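Local coordinates for Ras-3 from Cryphonectria parasitica (Cryphonectria parasitica, PDB 4KU4), which belongs to the Ras family of P-loop proteins and holds guanosine-5'-diphosphate in its nucleotide pocket, at residues Phe93-Phe101 and Arg152-Leu163; Phe108-Asp119 and Pro134-Leu142. One frame throughout, in Å; residues are numbered along the deposited sequence. Where two conformers were deposited one is given.

From the N terminus, strand 88-94 leads through a turn into helix 98-118, and the first half of contact 1 lies at this junction. Phe108-Asp119 of contact 2 follows along that helix, and the chain rejoins it after 14 residues at Pro134-Leu142, on the way into strand 140-145. That loop is nested inside the longer one closed when Arg152-Leu163, leading into helix 157-167, returns to Phe93-Phe101. Helix 98-118 is common to both contacts, whose centres are 21 Å apart. Contact 1 ties its N-terminal end to helix 157-167, while contact 2 ties its C-terminal half to the approach to strand 140-145, a neighbour of strand 88-94 in the central sheet.

Contact 1: residues Phe93-Phe101 and Arg152-Leu163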
loop_
_atom_site.group_PDB
_atom_site.type_symbol
_atom_site.label_atom_id
_atom_site.label_comp_id
_atom_site.label_asym_id
_atom_site.label_seq_id
_atom_site.Cartn_x
_atom_site.Cartn_y
_atom_site.Cartn_z
ATOM N N PHE A 93 5.328 -0.823 -5.969
ATOM C CA PHE A 93 6.138 -0.912 -7.181
ATOM C C PHE A 93 6.564 -2.368 -7.385
ATOM O O PHE A 93 6.348 -3.207 -6.503
ATOM C CB PHE A 93 7.327 0.053 -7.141
ATOM C CG PHE A 93 8.421 -0.346 -6.208
ATOM C CD1 PHE A 93 9.505 -1.089 -6.669
ATOM C CD2 PHE A 93 8.413 0.080 -4.886
ATOM C CE1 PHE A 93 10.544 -1.443 -5.816
ATOM C CE2 PHE A 93 9.450 -0.261 -4.027
ATOM C CZ PHE A 93 10.522 -1.023 -4.498
ATOM N N ASP A 94 7.101 -2.655 -8.570
ATOM C CA ASP A 94 7.448 -4.006 -9.003
ATOM C C ASP A 94 8.957 -4.020 -8.969
ATOM O O ASP A 94 9.587 -3.203 -9.637
ATOM C CB ASP A 94 6.911 -4.199 -10.435
ATOM C CG ASP A 94 7.283 -5.543 -11.054
ATOM O OD1 ASP A 94 8.186 -6.245 -10.565
ATOM O OD2 ASP A 94 6.647 -5.893 -12.062
ATOM N N VAL A 95 9.551 -4.899 -8.164
ATOM C CA VAL A 95 10.990 -4.824 -7.979
ATOM C C VAL A 95 11.719 -5.174 -9.271
ATOM O O VAL A 95 12.906 -4.885 -9.400
ATOM C CB VAL A 95 11.528 -5.712 -6.822
ATOM C CG1 VAL A 95 10.911 -5.302 -5.482
ATOM C CG2 VAL A 95 11.326 -7.190 -7.129
ATOM N N THR A 96 11.008 -5.798 -10.213
ATOM C CA THR A 96 11.591 -6.137 -11.501
ATOM C C THR A 96 11.479 -5.034 -12.542
ATOM O O THR A 96 11.918 -5.231 -13.671
ATOM C CB THR A 96 10.969 -7.414 -12.124
ATOM O OG1 THR A 96 9.663 -7.115 -12.643
ATOM C CG2 THR A 96 10.898 -8.553 -11.124
ATOM N N ARG A 97 10.886 -3.892 -12.183
ATOM C CA ARG A 97 10.661 -2.794 -13.129
ATOM C C ARG A 97 11.008 -1.437 -12.528
ATOM O O ARG A 97 10.215 -0.829 -11.800
ATOM C CB ARG A 97 9.211 -2.755 -13.610
ATOM C CG ARG A 97 8.883 -3.664 -14.773
ATOM C CD ARG A 97 7.812 -3.010 -15.654
ATOM N NE ARG A 97 6.568 -2.704 -14.938
ATOM C CZ ARG A 97 6.090 -1.477 -14.719
ATOM N NH1 ARG A 97 6.748 -0.404 -15.150
ATOM N NH2 ARG A 97 4.942 -1.319 -14.070
ATOM N N ARG A 98 12.185 -0.940 -12.866
ATOM C CA ARG A 98 12.658 0.291 -12.261
ATOM C C ARG A 98 11.740 1.484 -12.547
ATOM O O ARG A 98 11.613 2.372 -11.719
ATOM C CB ARG A 98 14.086 0.579 -12.717
ATOM C CG ARG A 98 14.563 1.951 -12.339
ATOM C CD ARG A 98 16.050 2.054 -12.516
ATOM N NE ARG A 98 16.755 1.128 -11.643
ATOM C CZ ARG A 98 17.049 1.399 -10.383
ATOM N NH1 ARG A 98 16.684 2.565 -9.859
ATOM N NH2 ARG A 98 17.699 0.506 -9.648
ATOM N N SER A 99 11.096 1.512 -13.711
ATOM C CA SER A 99 10.165 2.595 -14.005
ATOM C C SER A 99 9.050 2.682 -12.961
ATOM O O SER A 99 8.619 3.767 -12.616
ATOM C CB SER A 99 9.564 2.445 -15.408
ATOM O OG SER A 99 9.077 1.136 -15.617
ATOM N N SER A 100 8.577 1.536 -12.474
ATOM C CA SER A 100 7.500 1.511 -11.483
ATOM C C SER A 100 7.968 2.092 -10.149
ATOM O O SER A 100 7.191 2.692 -9.402
ATOM C CB SER A 100 6.949 0.089 -11.279
ATOM O OG SER A 100 7.851 -0.694 -10.514
ATOM N N PHE A 101 9.247 1.916 -9.864
ATOM C CA PHE A 101 9.830 2.423 -8.625
ATOM C C PHE A 101 9.900 3.937 -8.717
ATOM O O PHE A 101 9.666 4.651 -7.745
ATOM C CB PHE A 101 11.209 1.778 -8.429
ATOM C CG PHE A 101 11.965 2.253 -7.230
ATOM C CD1 PHE A 101 11.449 2.103 -5.950
ATOM C CD2 PHE A 101 13.224 2.808 -7.378
ATOM C CE1 PHE A 101 12.171 2.515 -4.830
ATOM C CE2 PHE A 101 13.945 3.229 -6.274
ATOM C CZ PHE A 101 13.422 3.068 -4.994
ATOM N N ARG A 152 15.363 -11.597 -11.247
ATOM C CA ARG A 152 15.019 -10.619 -12.270
ATOM C C ARG A 152 14.793 -9.224 -11.695
ATOM O O ARG A 152 14.130 -8.387 -12.303
ATOM C CB ARG A 152 13.783 -11.082 -13.055
ATOM C CG ARG A 152 14.018 -12.307 -13.926
ATOM C CD ARG A 152 14.907 -11.946 -15.107
ATOM N NE ARG A 152 15.124 -13.066 -16.010
ATOM C CZ ARG A 152 16.126 -13.930 -15.890
ATOM N NH1 ARG A 152 17.003 -13.796 -14.903
ATOM N NH2 ARG A 152 16.258 -14.927 -16.761
ATOM N N ARG A 153 15.341 -8.954 -10.523
ATOM C CA ARG A 153 15.046 -7.654 -9.942
ATOM C C ARG A 153 15.900 -6.551 -10.590
ATOM O O ARG A 153 17.038 -6.785 -10.993
ATOM C CB ARG A 153 15.071 -7.669 -8.400
ATOM C CG ARG A 153 16.420 -7.793 -7.741
ATOM C CD ARG A 153 16.381 -7.218 -6.315
ATOM N NE ARG A 153 15.682 -8.053 -5.329
ATOM C CZ ARG A 153 14.843 -7.578 -4.406
ATOM N NH1 ARG A 153 14.272 -8.402 -3.517
ATOM N NH2 ARG A 153 14.572 -6.277 -4.366
ATOM N N GLU A 154 15.306 -5.374 -10.736
ATOM C CA GLU A 154 16.001 -4.203 -11.262
ATOM C C GLU A 154 16.211 -3.179 -10.164
ATOM O O GLU A 154 17.001 -2.253 -10.328
ATOM C CB GLU A 154 15.189 -3.557 -12.385
ATOM C CG GLU A 154 15.091 -4.387 -13.669
ATOM C CD GLU A 154 14.373 -3.639 -14.791
ATOM O OE1 GLU A 154 14.396 -4.132 -15.939
ATOM O OE2 GLU A 154 13.793 -2.563 -14.535
ATOM N N VAL A 155 15.476 -3.329 -9.062
ATOM C CA VAL A 155 15.584 -2.426 -7.922
ATOM C C VAL A 155 16.018 -3.209 -6.679
ATOM O O VAL A 155 15.379 -4.190 -6.307
ATOM C CB VAL A 155 14.237 -1.729 -7.617
ATOM C CG1 VAL A 155 14.400 -0.750 -6.481
ATOM C CG2 VAL A 155 13.704 -1.003 -8.844
ATOM N N GLY A 156 17.107 -2.783 -6.050
ATOM C CA GLY A 156 17.654 -3.476 -4.893
ATOM C C GLY A 156 16.916 -3.204 -3.594
ATOM O O GLY A 156 16.231 -2.199 -3.459
ATOM N N THR A 157 17.061 -4.103 -2.628
ATOM C CA THR A 157 16.366 -3.959 -1.354
ATOM C C THR A 157 16.873 -2.746 -0.577
ATOM O O THR A 157 16.085 -1.989 -0.009
ATOM C CB THR A 157 16.496 -5.229 -0.487
ATOM O OG1 THR A 157 15.974 -6.363 -1.197
ATOM C CG2 THR A 157 15.736 -5.062 0.812
ATOM N N LEU A 158 18.187 -2.560 -0.570
ATOM C CA LEU A 158 18.786 -1.424 0.132
ATOM C C LEU A 158 18.350 -0.105 -0.500
ATOM O O LEU A 158 18.172 0.880 0.207
ATOM C CB LEU A 158 20.314 -1.512 0.181
ATOM C CG LEU A 158 21.054 -2.553 1.037
ATOM C CD1 LEU A 158 20.292 -2.884 2.323
ATOM C CD2 LEU A 158 21.338 -3.809 0.241
ATOM N N GLU A 159 18.150 -0.108 -1.819
ATOM C CA GLU A 159 17.728 1.084 -2.562
ATOM C C GLU A 159 16.313 1.512 -2.213
ATOM O O GLU A 159 16.054 2.692 -2.001
ATOM C CB GLU A 159 17.847 0.862 -4.082
ATOM C CG GLU A 159 17.490 2.093 -4.914
ATOM C CD GLU A 159 17.684 1.882 -6.411
ATOM O OE1 GLU A 159 17.423 2.827 -7.179
ATOM O OE2 GLU A 159 18.109 0.775 -6.807
ATOM N N GLY A 160 15.396 0.549 -2.168
ATOM C CA GLY A 160 14.049 0.804 -1.690
ATOM C C GLY A 160 14.048 1.268 -0.250
ATOM O O GLY A 160 13.322 2.191 0.131
ATOM N N SER A 161 14.877 0.629 0.565
ATOM C CA SER A 161 14.912 0.968 1.975
ATOM C C SER A 161 15.400 2.392 2.194
ATOM O O SER A 161 14.849 3.112 3.029
ATOM C CB SER A 161 15.793 -0.005 2.745
ATOM O OG SER A 161 15.749 0.335 4.116
ATOM N N SER A 162 16.428 2.797 1.445
ATOM C CA SER A 162 16.974 4.162 1.558
ATOM C C SER A 162 16.044 5.256 1.035
ATOM O O SER A 162 15.994 6.339 1.606
ATOM C CB SER A 162 18.362 4.306 0.910
ATOM O OG SER A 162 18.350 4.071 -0.489
ATOM N N LEU A 163 15.314 4.982 -0.039
ATOM C CA LEU A 163 14.321 5.945 -0.499
ATOM C C LEU A 163 13.275 6.165 0.593
ATOM O O LEU A 163 12.997 7.322 0.992
ATOM C CB LEU A 163 13.640 5.482 -1.787
ATOM C CG LEU A 163 12.608 6.488 -2.312
ATOM C CD1 LEU A 163 13.260 7.837 -2.624
ATOM C CD2 LEU A 163 11.930 5.930 -3.535
HETATM O O HOH W 1 13.446 -7.504 -14.899
HETATM O O HOH W 2 18.221 -1.053 -12.309
HETATM O O HOH W 3 11.934 -0.255 -16.072
#
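The guanidinium of Arg98 grips the carboxylate of Glu159 end-on with two nitrogens, NH1 to OE1 and NH2 to OE2. The salt bridge from Arg98 NH1 to Glu159 OE1 is 2.8 Å long, and the two planes are nearly coplanar, 22° apart. Arg98 NH2 also donates to the backbone O of Glu154, from a tilted position, while Arg98 NE gives its proton to a water that is bound to that same carbonyl. Together these bonds fix the rotation of the guanidinium. Glu154 reaches back with an extended chain: its OE2 accepts from the backbone N of Arg98, the residue right after the N-cap Arg97, along a nearly straight 2.8 Å bond.

Val155 meets two rings. Its CG1, anti to the backbone N (chi1 -177°), sits 3.8 Å from the centroid of the Phe101 ring, over one face and only 9° off the normal, a CH-pi contact. The same methyl lies 4.0 Å from Phe93 CE1, and Val155 CG2 lies 3.8 Å from Phe101 CB. Leu163 CD2 comes within 3.5 Å of Phe101 CZ. In the Ras-family alpha/beta fold, the contact joins the end of strand 88-94 and its turn to the loop Arg152-Gly156, and the start of helix 98-118 to helix 157-167, with the Thr96 side chain about 7 Å from bound guanosine-5'-diphosphate.

The backbones are joined where Val95 O accepts from two successive amides, Glu154 N and Val155 N. The turn carrying that carbonyl is itself held: Asp94 OD1 takes the N and OG1 of Thr96 from one face of its carboxylate, forming an Asx turn, and Asp94 OD2 meets Lys146. Arg153 NH2 reaches Val155 O at 3.0 Å, while NH1 of the same guanidinium forms a salt bridge with Glu173 of strand 170-173.

Contact 2: residues Phe108-Asp119 and Pro134-Leu142; sequences FEEVIQTKRKLD and PFAPSLVVL
Helix residues Phe108-Asp119 run alongside Pro134-Leu142, with CA atoms 7.9 Å apart at Phe108 and Val140 but 6.1 Å at Asp119 and Pro134, and the pairing runs in opposite chain directions. The ring of Phe135 packs between the two backbones, against Val111, Ile112 and Lys115. Lys115 lays its CG over one face, 3.6 Å from the ring centroid and 14° off the normal, a CH-pi contact made by the aliphatic part of the lysine. The bend at chi2 (-57°) then carries the chain past Phe135 CD2, with Lys115 CD 4.0 Å from it. Ile112 CD1 meets the same ring at its edge, near the plane, 3.9 Å from Phe135 CE1. Val111 CG1 approaches that CE1 obliquely and also touches Val140 CG2. Farther toward the sheet, Phe108 offers its ring edge: CD1 stands 3.9 Å from Val140 CG1, and CZ lies at the same separation from Pro137 CB.

The polar tie is at the other end. Phe135 N donates to Asp119 OD2 over 2.8 Å, on the syn side of the carboxylate, though 21° out of its plane. A water gives a second proton to OD2 and only weakly bridges to Phe135 O, so one carboxylate oxygen takes two donors where the chain re-enters after the unmodelled 121-133.

Lys115 carries its NZ past the ring to the carbonyls of Ile83, in helix 77-84, and Asn86, just beyond it; Ile83 also packs on Val111. On the sheet side, Val140 rests on Ile91 of strand 88-94, while Leu139 and Val141 touch helix 182-196; strand 140-145 therefore lies between the two helix layers, in the alpha/beta sandwich of the Ras fold.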
loop_
_atom_site.group_PDB
_atom_site.type_symbol
_atom_site.label_atom_id
_atom_site.label_comp_id
_atom_site.label_asym_id
_atom_site.label_seq_id
_atom_site.Cartn_x
_atom_site.Cartn_y
_atom_site.Cartn_z
ATOM N N PHE A 108 4.262 9.161 -4.067
ATOM C CA PHE A 108 4.423 9.604 -2.689
ATOM C C PHE A 108 4.309 11.134 -2.589
ATOM O O PHE A 108 3.617 11.657 -1.718
ATOM C CB PHE A 108 5.764 9.136 -2.113
ATOM C CG PHE A 108 6.035 9.661 -0.742
ATOM C CD1 PHE A 108 5.595 8.969 0.379
ATOM C CD2 PHE A 108 6.705 10.856 -0.567
ATOM C CE1 PHE A 108 5.828 9.461 1.647
ATOM C CE2 PHE A 108 6.949 11.353 0.694
ATOM C CZ PHE A 108 6.499 10.652 1.810
ATOM N N GLU A 109 4.974 11.853 -3.488
ATOM C CA GLU A 109 4.902 13.317 -3.449
ATOM C C GLU A 109 3.483 13.816 -3.701
ATOM O O GLU A 109 3.058 14.760 -3.046
ATOM C CB GLU A 109 5.885 13.975 -4.428
ATOM C CG GLU A 109 6.609 15.190 -3.862
ATOM C CD GLU A 109 5.908 16.481 -4.210
ATOM O OE1 GLU A 109 6.420 17.555 -3.830
ATOM O OE2 GLU A 109 4.849 16.423 -4.871
ATOM N N GLU A 110 2.759 13.191 -4.635
ATOM C CA GLU A 110 1.350 13.517 -4.837
ATOM C C GLU A 110 0.568 13.349 -3.542
ATOM O O GLU A 110 -0.249 14.197 -3.181
ATOM C CB GLU A 110 0.707 12.641 -5.927
ATOM C CG GLU A 110 1.029 13.007 -7.369
ATOM C CD GLU A 110 0.163 12.229 -8.351
ATOM O OE1 GLU A 110 -0.864 11.671 -7.914
ATOM O OE2 GLU A 110 0.501 12.172 -9.553
ATOM N N VAL A 111 0.796 12.244 -2.842
ATOM C CA VAL A 111 0.061 12.009 -1.597
ATOM C C VAL A 111 0.315 13.106 -0.561
ATOM O O VAL A 111 -0.625 13.703 -0.027
ATOM C CB VAL A 111 0.356 10.609 -1.008
ATOM C CG1 VAL A 111 -0.156 10.508 0.428
ATOM C CG2 VAL A 111 -0.281 9.540 -1.886
ATOM N N ILE A 112 1.589 13.373 -0.285
ATOM C CA ILE A 112 1.957 14.411 0.674
ATOM C C ILE A 112 1.388 15.790 0.310
ATOM O O ILE A 112 0.800 16.460 1.158
ATOM C CB ILE A 112 3.480 14.502 0.838
ATOM C CG1 ILE A 112 3.978 13.309 1.651
ATOM C CG2 ILE A 112 3.867 15.803 1.526
ATOM C CD1 ILE A 112 3.469 13.297 3.058
ATOM N N GLN A 113 1.559 16.199 -0.944
ATOM C CA GLN A 113 1.086 17.506 -1.394
ATOM C C GLN A 113 -0.430 17.629 -1.284
ATOM O O GLN A 113 -0.950 18.662 -0.860
ATOM C CB GLN A 113 1.535 17.787 -2.833
ATOM C CG GLN A 113 3.047 17.868 -3.016
ATOM C CD GLN A 113 3.687 18.969 -2.188
ATOM O OE1 GLN A 113 2.995 19.832 -1.639
ATOM N NE2 GLN A 113 5.017 18.944 -2.090
ATOM N N THR A 114 -1.136 16.576 -1.678
ATOM C CA THR A 114 -2.589 16.558 -1.583
ATOM C C THR A 114 -3.043 16.617 -0.125
ATOM O O THR A 114 -3.910 17.414 0.223
ATOM C CB THR A 114 -3.193 15.326 -2.289
ATOM O OG1 THR A 114 -2.793 15.321 -3.667
ATOM C CG2 THR A 114 -4.714 15.355 -2.206
ATOM N N LYS A 115 -2.441 15.792 0.727
ATOM C CA LYS A 115 -2.753 15.813 2.160
ATOM C C LYS A 115 -2.384 17.140 2.825
ATOM O O LYS A 115 -3.027 17.557 3.785
ATOM C CB LYS A 115 -2.078 14.643 2.887
ATOM C CG LYS A 115 -2.766 13.315 2.663
ATOM C CD LYS A 115 -4.230 13.373 3.081
ATOM C CE LYS A 115 -4.897 11.998 2.979
ATOM N NZ LYS A 115 -6.358 12.034 3.287
ATOM N N ARG A 116 -1.350 17.799 2.313
ATOM C CA ARG A 116 -0.958 19.115 2.802
ATOM C C ARG A 116 -2.041 20.142 2.480
ATOM O O ARG A 116 -2.341 21.020 3.293
ATOM C CB ARG A 116 0.379 19.535 2.189
ATOM C CG ARG A 116 1.546 18.654 2.600
ATOM C CD ARG A 116 2.871 19.302 2.224
ATOM N NE ARG A 116 3.788 19.400 3.357
ATOM C CZ ARG A 116 5.101 19.210 3.273
ATOM N NH1 ARG A 116 5.864 19.314 4.358
ATOM N NH2 ARG A 116 5.655 18.923 2.101
ATOM N N LYS A 117 -2.639 20.017 1.297
ATOM C CA LYS A 117 -3.710 20.919 0.877
ATOM C C LYS A 117 -4.853 20.886 1.879
ATOM O O LYS A 117 -5.342 21.926 2.315
ATOM C CB LYS A 117 -4.279 20.522 -0.490
ATOM N N LEU A 118 -5.288 19.678 2.221
ATOM C CA LEU A 118 -6.440 19.487 3.095
ATOM C C LEU A 118 -6.170 19.913 4.536
ATOM O O LEU A 118 -7.031 20.505 5.182
ATOM C CB LEU A 118 -6.901 18.026 3.051
ATOM C CG LEU A 118 -7.528 17.583 1.727
ATOM C CD1 LEU A 118 -7.809 16.081 1.720
ATOM C CD2 LEU A 118 -8.800 18.375 1.462
ATOM N N ASP A 119 -4.974 19.611 5.033
ATOM C CA ASP A 119 -4.620 19.924 6.416
ATOM C C ASP A 119 -4.714 21.419 6.721
ATOM O O ASP A 119 -4.598 21.828 7.876
ATOM C CB ASP A 119 -3.223 19.392 6.768
ATOM C CG ASP A 119 -3.206 17.886 6.972
ATOM O OD1 ASP A 119 -4.295 17.272 6.954
ATOM O OD2 ASP A 119 -2.106 17.316 7.154
ATOM N N PRO A 134 -2.099 16.280 11.934
ATOM C CA PRO A 134 -1.856 16.379 10.490
ATOM C C PRO A 134 -1.317 15.082 9.889
ATOM O O PRO A 134 -0.790 14.229 10.606
ATOM C CB PRO A 134 -0.786 17.470 10.395
ATOM C CG PRO A 134 -0.069 17.391 11.687
ATOM C CD PRO A 134 -1.116 17.058 12.707
ATOM N N PHE A 135 -1.447 14.946 8.575
ATOM C CA PHE A 135 -0.897 13.794 7.873
ATOM C C PHE A 135 0.617 13.742 8.043
ATOM O O PHE A 135 1.277 14.778 8.128
ATOM C CB PHE A 135 -1.261 13.853 6.385
ATOM C CG PHE A 135 -1.001 12.576 5.647
ATOM C CD1 PHE A 135 0.128 12.434 4.866
ATOM C CD2 PHE A 135 -1.876 11.506 5.751
ATOM C CE1 PHE A 135 0.374 11.259 4.188
ATOM C CE2 PHE A 135 -1.627 10.320 5.076
ATOM C CZ PHE A 135 -0.502 10.200 4.298
ATOM N N ALA A 136 1.161 12.529 8.086
ATOM C CA ALA A 136 2.602 12.324 8.198
ATOM C C ALA A 136 3.056 11.209 7.254
ATOM O O ALA A 136 2.283 10.302 6.955
ATOM C CB ALA A 136 2.975 11.981 9.631
ATOM N N PRO A 137 4.314 11.269 6.794
ATOM C CA PRO A 137 4.833 10.259 5.864
ATOM C C PRO A 137 4.776 8.838 6.407
ATOM O O PRO A 137 4.799 7.910 5.606
ATOM C CB PRO A 137 6.296 10.675 5.666
ATOM C CG PRO A 137 6.337 12.105 5.985
ATOM C CD PRO A 137 5.315 12.312 7.078
ATOM N N SER A 138 4.708 8.665 7.727
ATOM C CA SER A 138 4.630 7.319 8.288
ATOM C C SER A 138 3.288 6.634 7.992
ATOM O O SER A 138 3.147 5.434 8.206
ATOM C CB SER A 138 4.901 7.334 9.802
ATOM O OG SER A 138 3.982 8.176 10.475
ATOM N N LEU A 139 2.312 7.385 7.483
ATOM C CA LEU A 139 1.006 6.802 7.156
ATOM C C LEU A 139 1.019 6.203 5.754
ATOM O O LEU A 139 -0.006 5.747 5.234
ATOM C CB LEU A 139 -0.120 7.843 7.295
ATOM C CG LEU A 139 -0.269 8.435 8.702
ATOM C CD1 LEU A 139 -1.500 9.297 8.828
ATOM C CD2 LEU A 139 -0.313 7.317 9.733
ATOM N N VAL A 140 2.197 6.219 5.146
ATOM C CA VAL A 140 2.407 5.628 3.839
ATOM C C VAL A 140 3.393 4.480 3.958
ATOM O O VAL A 140 4.349 4.552 4.728
ATOM C CB VAL A 140 2.999 6.659 2.848
ATOM C CG1 VAL A 140 3.245 6.020 1.509
ATOM C CG2 VAL A 140 2.067 7.853 2.719
ATOM N N VAL A 141 3.164 3.421 3.200
ATOM C CA VAL A 141 4.178 2.376 3.088
ATOM C C VAL A 141 4.500 2.140 1.621
ATOM O O VAL A 141 3.600 1.999 0.789
ATOM C CB VAL A 141 3.791 1.045 3.817
ATOM C CG1 VAL A 141 2.477 0.479 3.305
ATOM C CG2 VAL A 141 4.930 0.006 3.695
ATOM N N LEU A 142 5.790 2.149 1.297
ATOM C CA LEU A 142 6.231 1.777 -0.037
ATOM C C LEU A 142 6.440 0.281 -0.062
ATOM O O LEU A 142 7.166 -0.255 0.775
ATOM C CB LEU A 142 7.548 2.452 -0.383
ATOM C CG LEU A 142 7.613 3.950 -0.648
ATOM C CD1 LEU A 142 9.080 4.306 -0.643
ATOM C CD2 LEU A 142 6.960 4.325 -1.986
HETATM O O HOH W 4 0.554 17.610 6.477
#